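Local coordinates for protein titin heart isoform N2-B (PDB 2BK8) that contributes an immunoglobulin-like domain to the M-band region of the muscle filament, where it probably has a structural role, at residues Thr35-Val40 against Thr72-Val77. Numbering follows the deposited sequence.
Sequences TWYFGV and TYRCKV
The six-membered ring of W36 carries C75 over one face: CB stands 3.7 Å from the ring centroid and 7° off the normal, while SG sits over the same face toward CE2 and CZ2. This is the tryptophan-cysteine core packing of an immunoglobulin I-set domain, a tryptophan on strand 33-38 (strand C) packed against a cysteine on strand 71-78 (strand F). With chi1 at 180°, SG lies anti to the backbone N of C75, which keeps the sulfur above the indole, 4.1 Å from the six-membered ring centroid; the C75 side chain also touches C23 of the facing sheet. Replacing W36 by an alanine would probably open a gap beneath C75 and between the two sheets, where Y21, A58 and L60 also meet the indole. Further along the same side, the F38 and Y73 planes differ by 15° and are displaced, so the rings share little overlap. F38 CD1 lies over the Y73 ring toward its rim, and Y73 OH lies over the centre of the F38 ring while bonding to the carbonyl of D69; T72 O approaches the F38 edge. Y73 also meets the Y21 ring.

On the other side of the sheet, the Y37 ring has K76 CB at its edge, 4.0 Å from CE2, and R74 CD 4.3 Å from Y37 CD2; the R74 guanidinium reaches S85 through NE. The backbone evidence for antiparallel pairing is direct: T35-K76 and Y37-R74 are hydrogen-bonded pairs flanking the non-hydrogen-bonded W36-C75. Beyond F38 the chain turns, yet G39 N still donates to T72 O at 2.9 Å, and water 2 donates to both T72 O and G39 O.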
ATOM      1  N   THR A  35      -7.494  -3.295  -1.465  1.00 32.96           N
ATOM      2  CA  THR A  35      -7.703  -2.258  -0.434  1.00 34.86           C
ATOM      3  C   THR A  35      -6.389  -2.072   0.337  1.00 36.76           C
ATOM      4  O   THR A  35      -5.761  -3.052   0.772  1.00 34.16           O
ATOM      5  CB  THR A  35      -8.842  -2.658   0.568  1.00 34.34           C
ATOM      6  OG1 THR A  35     -10.047  -2.992  -0.148  1.00 34.79           O
ATOM      7  CG2 THR A  35      -9.157  -1.523   1.552  1.00 36.84           C
ATOM      8  N   TRP A  36      -5.984  -0.816   0.535  1.00 33.64           N
ATOM      9  CA  TRP A  36      -4.786  -0.515   1.350  1.00 34.83           C
ATOM     10  C   TRP A  36      -5.162  -0.073   2.779  1.00 33.80           C
ATOM     11  O   TRP A  36      -6.244   0.491   2.998  1.00 33.69           O
ATOM     12  CB  TRP A  36      -3.948   0.583   0.692  1.00 33.73           C
ATOM     13  CG  TRP A  36      -3.295   0.212  -0.611  1.00 35.19           C
ATOM     14  CD1 TRP A  36      -3.884   0.172  -1.842  1.00 34.77           C
ATOM     15  CD2 TRP A  36      -1.922  -0.180  -0.803  1.00 35.80           C
ATOM     16  NE1 TRP A  36      -2.955  -0.202  -2.794  1.00 34.44           N
ATOM     17  CE2 TRP A  36      -1.745  -0.412  -2.185  1.00 29.48           C
ATOM     18  CE3 TRP A  36      -0.814  -0.317   0.061  1.00 35.23           C
ATOM     19  CZ2 TRP A  36      -0.489  -0.762  -2.750  1.00 33.76           C
ATOM     20  CZ3 TRP A  36       0.434  -0.685  -0.482  1.00 35.76           C
ATOM     21  CH2 TRP A  36       0.579  -0.924  -1.900  1.00 34.38           C
ATOM     22  N   TYR A  37      -4.262  -0.331   3.735  1.00 32.90           N
ATOM     23  CA  TYR A  37      -4.422   0.105   5.138  1.00 33.67           C
ATOM     24  C   TYR A  37      -3.131   0.751   5.656  1.00 35.60           C
ATOM     25  O   TYR A  37      -2.036   0.352   5.284  1.00 37.12           O
ATOM     26  CB  TYR A  37      -4.806  -1.059   6.068  1.00 33.04           C
ATOM     27  CG  TYR A  37      -6.098  -1.785   5.716  1.00 32.11           C
ATOM     28  CD1 TYR A  37      -7.281  -1.580   6.443  1.00 29.79           C
ATOM     29  CD2 TYR A  37      -6.124  -2.720   4.670  1.00 32.80           C
ATOM     30  CE1 TYR A  37      -8.457  -2.266   6.114  1.00 33.38           C
ATOM     31  CE2 TYR A  37      -7.268  -3.360   4.335  1.00 33.02           C
ATOM     32  CZ  TYR A  37      -8.437  -3.143   5.040  1.00 32.87           C
ATOM     33  OH  TYR A  37      -9.578  -3.861   4.667  1.00 34.88           O
ATOM     34  N   PHE A  38      -3.280   1.770   6.500  1.00 36.70           N
ATOM     35  CA  PHE A  38      -2.173   2.286   7.310  1.00 36.38           C
ATOM     36  C   PHE A  38      -2.455   1.921   8.757  1.00 36.12           C
ATOM     37  O   PHE A  38      -3.416   2.421   9.350  1.00 34.58           O
ATOM     38  CB  PHE A  38      -2.051   3.813   7.160  1.00 34.40           C
ATOM     39  CG  PHE A  38      -1.003   4.458   8.075  1.00 35.76           C
ATOM     40  CD1 PHE A  38       0.248   3.865   8.281  1.00 34.72           C
ATOM     41  CD2 PHE A  38      -1.275   5.681   8.698  1.00 36.48           C
ATOM     42  CE1 PHE A  38       1.208   4.442   9.111  1.00 34.61           C
ATOM     43  CE2 PHE A  38      -0.299   6.297   9.510  1.00 35.56           C
ATOM     44  CZ  PHE A  38       0.931   5.670   9.730  1.00 33.71           C
ATOM     45  N   GLY A  39      -1.617   1.065   9.339  1.00 35.89           N
ATOM     46  CA  GLY A  39      -1.934   0.508  10.657  1.00 36.04           C
ATOM     47  C   GLY A  39      -3.357  -0.044  10.656  1.00 36.66           C
ATOM     48  O   GLY A  39      -3.681  -0.888   9.806  1.00 37.55           O
ATOM     49  N   VAL A  40      -4.209   0.438  11.573  1.00 34.82           N
ATOM     50  CA  VAL A  40      -5.610  -0.043  11.661  1.00 36.99           C
ATOM     51  C   VAL A  40      -6.595   0.622  10.694  1.00 37.03           C
ATOM     52  O   VAL A  40      -7.759   0.187  10.575  1.00 36.77           O
ATOM     53  CB  VAL A  40      -6.190   0.045  13.114  1.00 36.03           C
ATOM     54  CG1 VAL A  40      -5.396  -0.828  14.098  1.00 39.75           C
ATOM     55  CG2 VAL A  40      -6.235   1.491  13.594  1.00 37.85           C
ATOM     56  N   THR A  72       3.356   0.943   9.491  1.00 37.13           N
ATOM     57  CA  THR A  72       3.197  -0.215   8.613  1.00 37.14           C
ATOM     58  C   THR A  72       2.031  -0.048   7.635  1.00 39.64           C
ATOM     59  O   THR A  72       0.922   0.305   8.066  1.00 39.20           O
ATOM     60  CB  THR A  72       2.988  -1.494   9.444  1.00 40.32           C
ATOM     61  OG1 THR A  72       4.078  -1.662  10.365  1.00 38.08           O
ATOM     62  CG2 THR A  72       2.914  -2.698   8.532  1.00 37.95           C
ATOM     63  N   TYR A  73       2.287  -0.323   6.345  1.00 36.53           N
ATOM     64  CA  TYR A  73       1.269  -0.215   5.273  1.00 36.82           C
ATOM     65  C   TYR A  73       0.982  -1.626   4.732  1.00 37.24           C
ATOM     66  O   TYR A  73       1.920  -2.413   4.559  1.00 40.93           O
ATOM     67  CB  TYR A  73       1.754   0.745   4.157  1.00 35.81           C
ATOM     68  CG  TYR A  73       1.776   2.190   4.622  1.00 38.56           C
ATOM     69  CD1 TYR A  73       0.770   3.070   4.250  1.00 38.36           C
ATOM     70  CD2 TYR A  73       2.770   2.641   5.500  1.00 39.46           C
ATOM     71  CE1 TYR A  73       0.746   4.400   4.742  1.00 34.90           C
ATOM     72  CE2 TYR A  73       2.767   3.967   5.985  1.00 37.13           C
ATOM     73  CZ  TYR A  73       1.757   4.827   5.605  1.00 35.80           C
ATOM     74  OH  TYR A  73       1.792   6.136   6.099  1.00 35.56           O
ATOM     75  N   ARG A  74      -0.297  -1.962   4.525  1.00 36.69           N
ATOM     76  CA  ARG A  74      -0.730  -3.294   4.038  1.00 35.82           C
ATOM     77  C   ARG A  74      -1.484  -3.129   2.727  1.00 37.47           C
ATOM     78  O   ARG A  74      -2.333  -2.250   2.603  1.00 35.33           O
ATOM     79  CB  ARG A  74      -1.655  -3.977   5.057  1.00 33.15           C
ATOM     80  CG  ARG A  74      -2.346  -5.301   4.624  1.00 35.28           C
ATOM     81  CD  ARG A  74      -3.293  -5.776   5.750  1.00 36.15           C
ATOM     82  NE  ARG A  74      -3.905  -7.084   5.523  1.00 39.28           N
ATOM     83  CZ  ARG A  74      -4.566  -7.776   6.454  1.00 39.25           C
ATOM     84  NH1 ARG A  74      -4.692  -7.303   7.692  1.00 42.87           N
ATOM     85  NH2 ARG A  74      -5.083  -8.959   6.169  1.00 39.62           N
ATOM     86  N   CYS A  75      -1.162  -3.969   1.745  1.00 33.87           N
ATOM     87  CA  CYS A  75      -1.973  -4.095   0.514  1.00 32.14           C
ATOM     88  C   CYS A  75      -2.733  -5.405   0.629  1.00 33.68           C
ATOM     89  O   CYS A  75      -2.119  -6.498   0.653  1.00 35.24           O
ATOM     90  CB  CYS A  75      -1.075  -4.137  -0.730  1.00 33.00           C
ATOM     91  SG  CYS A  75      -1.973  -4.305  -2.314  1.00 36.58           S
ATOM     92  N   LYS A  76      -4.057  -5.303   0.751  1.00 32.41           N
ATOM     93  CA  LYS A  76      -4.937  -6.491   0.839  1.00 33.19           C
ATOM     94  C   LYS A  76      -5.659  -6.802  -0.482  1.00 34.11           C
ATOM     95  O   LYS A  76      -6.394  -5.976  -1.035  1.00 33.12           O
ATOM     96  CB  LYS A  76      -5.957  -6.370   2.015  1.00 33.03           C
ATOM     97  CG  LYS A  76      -6.842  -7.616   2.186  1.00 35.37           C
ATOM     98  CD  LYS A  76      -7.823  -7.413   3.343  1.00 38.49           C
ATOM     99  CE  LYS A  76      -8.812  -8.559   3.436  1.00 40.81           C
ATOM    100  NZ  LYS A  76      -9.269  -8.824   4.841  1.00 44.16           N
ATOM    101  N   VAL A  77      -5.482  -8.034  -0.965  1.00 33.77           N
ATOM    102  CA  VAL A  77      -6.040  -8.450  -2.256  1.00 36.11           C
ATOM    103  C   VAL A  77      -7.054  -9.567  -2.082  1.00 34.89           C
ATOM    104  O   VAL A  77      -6.780 -10.551  -1.410  1.00 36.06           O
ATOM    105  CB  VAL A  77      -4.922  -8.831  -3.261  1.00 31.73           C
ATOM    106  CG1 VAL A  77      -5.450  -8.715  -4.620  1.00 32.44           C
ATOM    107  CG2 VAL A  77      -3.750  -7.797  -3.145  1.00 37.00           C
TER
HETATM  108  O   HOH W   1      -9.637  -5.674  -0.749  1.00 42.97           O
HETATM  109  O   HOH W   2      -1.198  -2.005   8.137  1.00 51.17           O